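Local coordinates for protein D-xylonate dehydratase (Caulobacter crescentus, PDB 5OYN) that catalyses the magnesium- and [2Fe-2S]-dependent dehydration of D-xylonate to 2-dehydro-3-deoxy-D-arabinonate, and also dehydrates D-gluconate, as a homotetramer, at residues A[76-79]-A[80-84]; A[235-238]-A[239-242]; A[266-270]-A[271-275]; A[359-362]-A[363-367]. All blocks are in the same frame, centred on the assembly; numbering follows the deposited sequence.

Contact 1 (A[76-79]-A[80-84])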
loop_
_atom_site.group_PDB
_atom_site.type_symbol
_atom_site.label_atom_id
_atom_site.label_comp_id
_atom_site.label_asym_id
_atom_site.label_seq_id
_atom_site.Cartn_x
_atom_site.Cartn_y
_atom_site.Cartn_z
ATOM N N LEU A 76 3.509 9.649 2.775
ATOM C CA LEU A 76 3.768 10.892 2.051
ATOM C C LEU A 76 4.454 10.659 0.722
ATOM O O LEU A 76 4.361 11.520 -0.159
ATOM C CB LEU A 76 4.638 11.848 2.851
ATOM C CG LEU A 76 4.182 12.384 4.188
ATOM C CD1 LEU A 76 5.352 13.185 4.759
ATOM C CD2 LEU A 76 2.954 13.236 4.011
ATOM N N VAL A 77 5.164 9.538 0.567
ATOM C CA VAL A 77 5.896 9.301 -0.670
ATOM C C VAL A 77 4.964 9.394 -1.866
ATOM O O VAL A 77 5.372 9.856 -2.936
ATOM C CB VAL A 77 6.616 7.942 -0.617
ATOM C CG1 VAL A 77 5.606 6.776 -0.623
ATOM C CG2 VAL A 77 7.599 7.832 -1.767
ATOM N N GLN A 78 3.694 8.993 -1.700
ATOM C CA GLN A 78 2.725 9.073 -2.792
ATOM C C GLN A 78 2.476 10.513 -3.224
ATOM O O GLN A 78 2.295 10.786 -4.416
ATOM C CB GLN A 78 1.403 8.414 -2.381
ATOM C CG GLN A 78 0.586 7.840 -3.553
ATOM C CD GLN A 78 1.458 7.315 -4.718
ATOM O OE1 GLN A 78 1.355 7.800 -5.865
ATOM N NE2 GLN A 78 2.319 6.319 -4.423
ATOM N N ARG A 79 2.421 11.442 -2.267
ATOM C CA ARG A 79 2.273 12.853 -2.601
ATOM C C ARG A 79 3.488 13.356 -3.368
ATOM O O ARG A 79 3.362 14.139 -4.317
ATOM C CB ARG A 79 2.072 13.673 -1.323
ATOM C CG ARG A 79 0.683 13.597 -0.708
ATOM C CD ARG A 79 -0.360 13.565 -1.789
ATOM N NE ARG A 79 -0.777 14.906 -2.144
ATOM C CZ ARG A 79 -1.273 15.237 -3.332
ATOM N NH1 ARG A 79 -1.427 14.311 -4.281
ATOM N NH2 ARG A 79 -1.625 16.496 -3.566
ATOM N N VAL A 80 4.681 12.921 -2.966
ATOM C CA VAL A 80 5.887 13.319 -3.680
ATOM C C VAL A 80 5.843 12.823 -5.113
ATOM O O VAL A 80 6.195 13.558 -6.043
ATOM C CB VAL A 80 7.137 12.795 -2.961
ATOM C CG1 VAL A 80 8.380 13.239 -3.701
ATOM C CG2 VAL A 80 7.140 13.269 -1.557
ATOM N N ARG A 81 5.452 11.556 -5.306
ATOM C CA ARG A 81 5.313 10.997 -6.654
ATOM C C ARG A 81 4.346 11.825 -7.484
ATOM O O ARG A 81 4.602 12.103 -8.662
ATOM C CB ARG A 81 4.836 9.536 -6.583
ATOM C CG ARG A 81 5.938 8.555 -6.221
ATOM C CD ARG A 81 5.525 7.092 -6.360
ATOM N NE ARG A 81 5.694 6.618 -7.736
ATOM C CZ ARG A 81 4.708 6.570 -8.644
ATOM N NH1 ARG A 81 3.468 6.958 -8.332
ATOM N NH2 ARG A 81 4.956 6.119 -9.869
ATOM N N ASP A 82 3.244 12.252 -6.876
ATOM C CA ASP A 82 2.262 13.022 -7.620
ATOM C C ASP A 82 2.832 14.375 -8.013
ATOM O O ASP A 82 2.602 14.847 -9.131
ATOM C CB ASP A 82 0.973 13.163 -6.799
ATOM C CG ASP A 82 0.108 11.888 -6.830
ATOM O OD1 ASP A 82 0.500 10.869 -7.464
ATOM O OD2 ASP A 82 -0.979 11.908 -6.215
ATOM N N GLY A 83 3.604 15.003 -7.119
ATOM C CA GLY A 83 4.227 16.270 -7.462
ATOM C C GLY A 83 5.172 16.134 -8.639
ATOM O O GLY A 83 5.073 16.872 -9.620
ATOM N N ILE A 84 6.093 15.169 -8.555
ATOM C CA ILE A 84 7.043 14.900 -9.629
ATOM C C ILE A 84 6.338 14.680 -10.960
ATOM O O ILE A 84 6.780 15.177 -12.003
ATOM C CB ILE A 84 7.905 13.685 -9.260
ATOM C CG1 ILE A 84 8.751 13.987 -8.027
ATOM C CG2 ILE A 84 8.712 13.213 -10.467
ATOM C CD1 ILE A 84 9.462 12.754 -7.479
#

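Contact 2 (A[235-238]-A[239-242])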
loop_
_atom_site.group_PDB
_atom_site.type_symbol
_atom_site.label_atom_id
_atom_site.label_comp_id
_atom_site.label_asym_id
_atom_site.label_seq_id
_atom_site.Cartn_x
_atom_site.Cartn_y
_atom_site.Cartn_z
ATOM N N ALA A 235 8.536 22.526 10.220
ATOM C CA ALA A 235 7.808 22.442 11.479
ATOM C C ALA A 235 6.448 21.763 11.388
ATOM O O ALA A 235 5.888 21.445 12.446
ATOM C CB ALA A 235 7.599 23.835 12.074
ATOM N N ILE A 236 5.893 21.568 10.189
ATOM C CA ILE A 236 4.555 20.965 10.079
ATOM C C ILE A 236 4.544 19.621 10.797
ATOM O O ILE A 236 5.419 18.772 10.534
ATOM C CB ILE A 236 4.140 20.789 8.607
ATOM C CG1 ILE A 236 4.494 22.015 7.763
ATOM C CG2 ILE A 236 2.644 20.534 8.530
ATOM C CD1 ILE A 236 4.474 21.757 6.268
ATOM N N PRO A 237 3.622 19.380 11.730
ATOM C CA PRO A 237 3.550 18.052 12.357
ATOM C C PRO A 237 3.157 16.985 11.339
ATOM O O PRO A 237 2.308 17.209 10.469
ATOM C CB PRO A 237 2.478 18.232 13.444
ATOM C CG PRO A 237 2.497 19.718 13.735
ATOM C CD PRO A 237 2.712 20.341 12.381
ATOM N N ALA A 238 3.784 15.817 11.462
ATOM C CA ALA A 238 3.587 14.731 10.504
ATOM C C ALA A 238 2.128 14.404 10.145
ATOM O O ALA A 238 1.867 14.151 8.957
ATOM C CB ALA A 238 4.303 13.484 11.035
ATOM N N PRO A 239 1.155 14.372 11.057
ATOM C CA PRO A 239 -0.206 14.009 10.637
ATOM C C PRO A 239 -1.077 15.135 10.101
ATOM O O PRO A 239 -2.215 14.842 9.721
ATOM C CB PRO A 239 -0.833 13.418 11.916
ATOM C CG PRO A 239 0.253 13.433 12.965
ATOM C CD PRO A 239 1.277 14.401 12.523
ATOM N N TYR A 240 -0.618 16.386 10.041
ATOM C CA TYR A 240 -1.419 17.436 9.407
ATOM C C TYR A 240 -1.472 17.226 7.901
ATOM O O TYR A 240 -0.527 16.728 7.285
ATOM C CB TYR A 240 -0.834 18.829 9.662
ATOM C CG TYR A 240 -1.049 19.425 11.027
ATOM C CD1 TYR A 240 -1.263 18.624 12.139
ATOM C CD2 TYR A 240 -1.001 20.803 11.207
ATOM C CE1 TYR A 240 -1.424 19.171 13.396
ATOM C CE2 TYR A 240 -1.152 21.368 12.460
ATOM C CZ TYR A 240 -1.370 20.545 13.557
ATOM O OH TYR A 240 -1.530 21.103 14.815
ATOM N N ARG A 241 -2.574 17.639 7.285
ATOM C CA ARG A 241 -2.611 17.471 5.835
ATOM C C ARG A 241 -1.662 18.450 5.160
ATOM O O ARG A 241 -1.171 18.168 4.058
ATOM C CB ARG A 241 -4.038 17.602 5.277
ATOM C CG ARG A 241 -4.775 18.849 5.664
ATOM C CD ARG A 241 -4.846 19.874 4.536
ATOM N NE ARG A 241 -5.655 21.001 5.001
ATOM C CZ ARG A 241 -5.225 22.250 5.188
ATOM N NH1 ARG A 241 -3.979 22.596 4.907
ATOM N NH2 ARG A 241 -6.062 23.166 5.646
ATOM N N GLU A 242 -1.378 19.583 5.818
ATOM C CA GLU A 242 -0.344 20.514 5.375
ATOM C C GLU A 242 0.917 19.758 4.978
ATOM O O GLU A 242 1.552 20.090 3.975
ATOM C CB GLU A 242 0.002 21.513 6.473
ATOM C CG GLU A 242 -0.709 22.839 6.414
ATOM C CD GLU A 242 -0.338 23.733 7.604
ATOM O OE1 GLU A 242 -1.098 23.750 8.600
ATOM O OE2 GLU A 242 0.716 24.416 7.549
#

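Contact 3 (A[266-270]-A[271-275])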
loop_
_atom_site.group_PDB
_atom_site.type_symbol
_atom_site.label_atom_id
_atom_site.label_comp_id
_atom_site.label_asym_id
_atom_site.label_seq_id
_atom_site.Cartn_x
_atom_site.Cartn_y
_atom_site.Cartn_z
ATOM N N ASP A 266 25.704 24.894 -4.988
ATOM C CA ASP A 266 25.281 26.262 -5.255
ATOM C C ASP A 266 24.572 26.879 -4.060
ATOM O O ASP A 266 24.550 28.109 -3.923
ATOM C CB ASP A 266 24.354 26.308 -6.472
ATOM C CG ASP A 266 24.955 25.647 -7.696
ATOM O OD1 ASP A 266 26.194 25.452 -7.725
ATOM O OD2 ASP A 266 24.187 25.322 -8.630
ATOM N N ILE A 267 23.979 26.051 -3.202
ATOM C CA ILE A 267 23.184 26.552 -2.087
ATOM C C ILE A 267 24.013 26.659 -0.816
ATOM O O ILE A 267 23.912 27.646 -0.081
ATOM C CB ILE A 267 21.960 25.642 -1.878
ATOM C CG1 ILE A 267 21.181 25.488 -3.187
ATOM C CG2 ILE A 267 21.071 26.198 -0.772
ATOM C CD1 ILE A 267 20.110 26.551 -3.389
ATOM N N LEU A 268 24.849 25.653 -0.564
ATOM C CA LEU A 268 25.545 25.500 0.711
ATOM C C LEU A 268 26.867 26.261 0.668
ATOM O O LEU A 268 27.968 25.698 0.610
ATOM C CB LEU A 268 25.740 24.022 1.026
ATOM C CG LEU A 268 24.410 23.266 0.977
ATOM C CD1 LEU A 268 24.625 21.783 0.933
ATOM C CD2 LEU A 268 23.552 23.649 2.179
ATOM N N THR A 269 26.720 27.580 0.675
ATOM C CA THR A 269 27.821 28.496 0.894
ATOM C C THR A 269 28.054 28.669 2.388
ATOM O O THR A 269 27.229 28.282 3.223
ATOM C CB THR A 269 27.524 29.854 0.272
ATOM O OG1 THR A 269 26.422 30.463 0.967
ATOM C CG2 THR A 269 27.183 29.711 -1.186
ATOM N N LYS A 270 29.189 29.278 2.729
ATOM C CA LYS A 270 29.449 29.583 4.129
ATOM C C LYS A 270 28.376 30.498 4.695
ATOM O O LYS A 270 28.020 30.376 5.872
ATOM C CB LYS A 270 30.836 30.206 4.278
ATOM C CG LYS A 270 31.098 30.873 5.610
ATOM C CD LYS A 270 31.817 29.947 6.581
ATOM C CE LYS A 270 32.255 30.701 7.851
ATOM N NZ LYS A 270 33.423 30.047 8.543
ATOM N N GLN A 271 27.825 31.400 3.881
ATOM C CA GLN A 271 26.796 32.298 4.393
ATOM C C GLN A 271 25.558 31.520 4.807
ATOM O O GLN A 271 24.926 31.835 5.827
ATOM C CB GLN A 271 26.416 33.344 3.349
ATOM C CG GLN A 271 27.561 34.005 2.622
ATOM C CD GLN A 271 27.208 35.426 2.242
ATOM O OE1 GLN A 271 26.324 35.662 1.409
ATOM N NE2 GLN A 271 27.877 36.388 2.870
ATOM N N ALA A 272 25.189 30.509 4.007
ATOM C CA ALA A 272 24.032 29.683 4.325
ATOM C C ALA A 272 24.234 28.955 5.640
ATOM O O ALA A 272 23.325 28.908 6.474
ATOM C CB ALA A 272 23.764 28.689 3.200
ATOM N N PHE A 273 25.421 28.390 5.853
ATOM C CA PHE A 273 25.686 27.740 7.131
ATOM C C PHE A 273 25.631 28.730 8.287
ATOM O O PHE A 273 25.210 28.368 9.389
ATOM C CB PHE A 273 27.034 27.025 7.089
ATOM C CG PHE A 273 27.024 25.742 6.286
ATOM C CD1 PHE A 273 26.587 24.550 6.855
ATOM C CD2 PHE A 273 27.459 25.724 4.965
ATOM C CE1 PHE A 273 26.580 23.369 6.119
ATOM C CE2 PHE A 273 27.460 24.543 4.219
ATOM C CZ PHE A 273 27.012 23.370 4.794
ATOM N N GLU A 274 26.036 29.982 8.066
ATOM C CA GLU A 274 25.952 30.967 9.141
ATOM C C GLU A 274 24.500 31.296 9.476
ATOM O O GLU A 274 24.184 31.596 10.636
ATOM C CB GLU A 274 26.718 32.243 8.763
ATOM C CG GLU A 274 28.240 32.080 8.649
ATOM C CD GLU A 274 28.983 33.407 8.394
ATOM O OE1 GLU A 274 28.601 34.115 7.437
ATOM O OE2 GLU A 274 29.939 33.739 9.149
ATOM N N ASN A 275 23.608 31.246 8.480
ATOM C CA ASN A 275 22.177 31.411 8.745
ATOM C C ASN A 275 21.648 30.285 9.626
ATOM O O ASN A 275 20.909 30.524 10.593
ATOM C CB ASN A 275 21.407 31.466 7.427
ATOM C CG ASN A 275 21.549 32.804 6.744
ATOM O OD1 ASN A 275 22.104 33.738 7.319
ATOM N ND2 ASN A 275 21.051 32.909 5.518
#

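Contact 4 (A[359-362]-A[363-367])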
loop_
_atom_site.group_PDB
_atom_site.type_symbol
_atom_site.label_atom_id
_atom_site.label_comp_id
_atom_site.label_asym_id
_atom_site.label_seq_id
_atom_site.Cartn_x
_atom_site.Cartn_y
_atom_site.Cartn_z
ATOM N N THR A 359 13.709 27.342 -3.142
ATOM C CA THR A 359 12.499 27.962 -3.664
ATOM C C THR A 359 12.748 28.747 -4.942
ATOM O O THR A 359 11.779 29.121 -5.612
ATOM C CB THR A 359 11.880 28.905 -2.632
ATOM O OG1 THR A 359 12.693 30.079 -2.531
ATOM C CG2 THR A 359 11.803 28.248 -1.272
ATOM N N GLY A 360 14.008 29.016 -5.291
ATOM C CA GLY A 360 14.322 29.859 -6.429
ATOM C C GLY A 360 14.266 31.345 -6.149
ATOM O O GLY A 360 14.495 32.146 -7.064
ATOM N N LYS A 361 13.937 31.730 -4.928
ATOM C CA LYS A 361 14.016 33.085 -4.430
ATOM C C LYS A 361 15.161 33.145 -3.432
ATOM O O LYS A 361 15.888 32.170 -3.233
ATOM C CB LYS A 361 12.683 33.505 -3.802
ATOM C CG LYS A 361 11.492 33.367 -4.752
ATOM C CD LYS A 361 11.322 34.625 -5.614
ATOM C CE LYS A 361 10.783 34.326 -7.016
ATOM N NZ LYS A 361 10.245 35.565 -7.663
ATOM N N THR A 362 15.342 34.303 -2.815
ATOM C CA THR A 362 16.382 34.456 -1.806
ATOM C C THR A 362 15.762 34.311 -0.425
ATOM O O THR A 362 14.553 34.491 -0.250
ATOM C CB THR A 362 17.103 35.808 -1.933
ATOM O OG1 THR A 362 16.165 36.885 -1.799
ATOM C CG2 THR A 362 17.779 35.915 -3.280
ATOM N N MET A 363 16.606 33.963 0.553
ATOM C CA MET A 363 16.118 33.825 1.922
ATOM C C MET A 363 15.226 34.996 2.300
ATOM O O MET A 363 14.062 34.807 2.671
ATOM C CB MET A 363 17.281 33.698 2.906
ATOM C CG MET A 363 16.846 33.198 4.294
ATOM S SD MET A 363 16.209 31.488 4.342
ATOM C CE MET A 363 14.557 31.825 4.858
ATOM N N SER A 364 15.737 36.223 2.152
ATOM C CA SER A 364 14.939 37.405 2.466
ATOM C C SER A 364 13.614 37.408 1.712
ATOM O O SER A 364 12.563 37.706 2.290
ATOM C CB SER A 364 15.719 38.680 2.146
ATOM O OG SER A 364 14.819 39.761 1.927
ATOM N N GLU A 365 13.647 37.104 0.411
ATOM C CA GLU A 365 12.411 37.079 -0.362
ATOM C C GLU A 365 11.440 36.047 0.203
ATOM O O GLU A 365 10.232 36.307 0.288
ATOM C CB GLU A 365 12.715 36.802 -1.838
ATOM C CG GLU A 365 13.162 38.037 -2.636
ATOM C CD GLU A 365 13.716 37.701 -4.032
ATOM O OE1 GLU A 365 14.377 36.648 -4.206
ATOM O OE2 GLU A 365 13.501 38.509 -4.965
ATOM N N ASN A 366 11.960 34.886 0.634
ATOM C CA ASN A 366 11.113 33.847 1.226
ATOM C C ASN A 366 10.448 34.336 2.501
ATOM O O ASN A 366 9.304 33.967 2.796
ATOM C CB ASN A 366 11.936 32.591 1.536
ATOM C CG ASN A 366 12.394 31.879 0.297
ATOM O OD1 ASN A 366 11.807 32.055 -0.768
ATOM N ND2 ASN A 366 13.462 31.086 0.412
ATOM N N LEU A 367 11.154 35.167 3.268
ATOM C CA LEU A 367 10.752 35.511 4.625
ATOM C C LEU A 367 9.761 36.660 4.696
ATOM O O LEU A 367 9.242 36.933 5.784
ATOM C CB LEU A 367 11.991 35.847 5.448
ATOM C CG LEU A 367 12.777 34.589 5.771
ATOM C CD1 LEU A 367 14.037 34.882 6.534
ATOM C CD2 LEU A 367 11.886 33.693 6.566
#

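Contact 1 (A[76-79]-A[80-84])
The Arg79 guanidinium receives Asp82 at its edge: NH1 lies 3.1 Å from Asp82 OD2, close to the guanidinium plane, while the carboxylate stands almost upright to it, the two planes 85° apart. This is a salt bridge one turn along the helix, and a single nitrogen and a single oxygen make it. The Arg81 guanidinium is likewise met at its edge, by the amide oxygen of Gln78; the bond from NH1 to OE1 is weak, 3.4 Å long and bent to 142°, with amide and guanidinium planes 44° apart. Bends at chi2 and chi3 carry the Arg79 chain forward along the helix, toward Asp82, and so bring NH1 to the carboxylate. All of this lies on helix 73-87, the crossover helix of the beta-alpha-beta unit formed with strands 56-61 and 90-95. Its backbone ladder runs from Val80 N to Leu76 O (3.2 Å) through to Gly83 N on Arg79 O (2.9 Å), and Val80 turns its side chain to Ile59 of the sheet and Ala247 of helix 241-259. The polar row faces a second subunit, where Arg79 NH2 bridges to Glu49. Arg81 and Asp82 pair with Asp82 and Arg81 of that subunit, and Asp82 OD2 also meets Arg85 NE of the same neighbour.

Contact 2 (A[235-238]-A[239-242])
Pro237 sets its CB-CG-CD side over one face of the Tyr240 ring, and this is the tight part of the contact. Its CD sits 3.9 Å from the ring centroid and only 11° off the ring normal, a CH-pi contact, while Pro237 CB and CG spread over the CD1, CE1 and CZ side of the same ring. The backbone draws the two together: Tyr240 N bonds to Pro237 O at 3.1 Å, with the donor 43° out of the carbonyl plane. Beside this CH-pi contact, and equally packed, Ile236 places CG2 at 4.0 Å from Tyr240 CB and 3.5 Å from Glu242 CB; chi1 of -43° sets this methyl anti to the backbone N, directed at the start of the helix. The looser part is the outer end of Glu242, a partly exposed residue that meets Ile236 through CB. Pro239, also partly exposed, packs on Leu164 and on Pro239 of a third subunit. The phenol oxygen of Tyr240 bonds to Glu330, which fixes the far end of the ring. Pro237 to Tyr240 form a type I beta turn, with Ala238 and Pro239 at its corners, leading into helix 241-259; the Ala238 side chain is about 11 Å from the bound [2Fe-2S] cluster.

Contact 3 (A[266-270]-A[271-275])
With chi1 at 66°, Thr269 holds OG1 between its backbone N and carbonyl carbon, facing the first turn of helix 270-282, and there it accepts from Ala272 N at 3.3 Å (N-H...O 159°). Phe273 has chi1 of -75°, which sets CG anti to the carbonyl carbon and brings the ring back beside Leu268 and Thr269. Its CE2 comes to 3.7 Å from Leu268 CB, an oblique approach. The ring edge near CD2 faces Thr269 O, near the ring plane, and the same oxygen accepts the helical bond from Phe273 N at 3.2 Å. Thr269 is thus the N-cap, while Leu268, at the centre of an inverse gamma turn, marks the break from helix 264-267. Ala272 packs its CB on Ile267 O at 3.4 Å, and the Phe273 ring continues into Ile293, Met296 and Ala297 of helix 289-299. Lys270 and Glu274 are one turn apart but do not pair: NZ and OE2 are 5.1 Å apart, and Lys270 binds Asp308 while Glu274 binds His352. The chemistry therefore implies a helix start fixed by a hydroxyl cap and an apolar ring, with the charged ends committed to other parts of the chain.

Contact 4 (A[359-362]-A[363-367])
Glu365 lays its extended side chain across Thr362, its CG 3.3 Å from the threonine OG1, and OE1 takes two bonds from that one residue. Together they form a capping box at the start of helix 363-367, with Thr362 as N-cap. The backbone N of Thr362 donates to Glu365 OE1 at 2.9 Å, on the anti lone pair of the carboxylate oxygen. The Thr362 hydroxyl reaches the same oxygen from above the carboxylate plane, 46° out of it, at 3.0 Å. In return Glu365 N points at Thr362 OG1, a weak bond of 3.4 Å that completes the box. Chi1 of 59° puts OG1 between the backbone N and the carbonyl carbon of Thr362, where it can serve both partners. Thr362 O, meanwhile, begins the helical ladder by accepting from Asn366 N at 2.8 Å.

A second polar link spans the preceding loop. Thr359 is the first residue of an ST turn, its OG1 accepting from Lys361 N at 3.2 Å, and Thr357, just upstream, bonds both this hydroxyl and Asn366 ND2. On the inner side of the helix, Met363 and Leu367 pack on Leu342 of helix 337-347, whereas Lys361 and Glu365 are exposed. The Lys361 chain crosses Glu365 at about a right angle without its ammonium touching the carboxylate. The Thr359 hydroxyl donates to Asn366 OD1 at 2.8 Å, in the amide plane and on a lone pair, with a C=O...O angle of 107°.

Along the chain the four contacts come in series, 76-84, 235-242, 266-275 and 359-367, all in the region of the N-terminal dehydratase family. Contacts 1 and 2 have centres 15 Å apart and nearest atoms about 5 Å apart; they are related through helix 241-259, which starts in contact 2 and packs further along against helix 73-87 of contact 1. Both also meet neighbouring subunits, consistent with a part in the subunit interfaces of the tetramer. Contacts 3 and 4, centres 13 Å apart, are two helix N-termini that no other chain touches. The two pairs lie 22 to 28 Å apart between centres, so the two that touch other subunits lie apart from the two that do not.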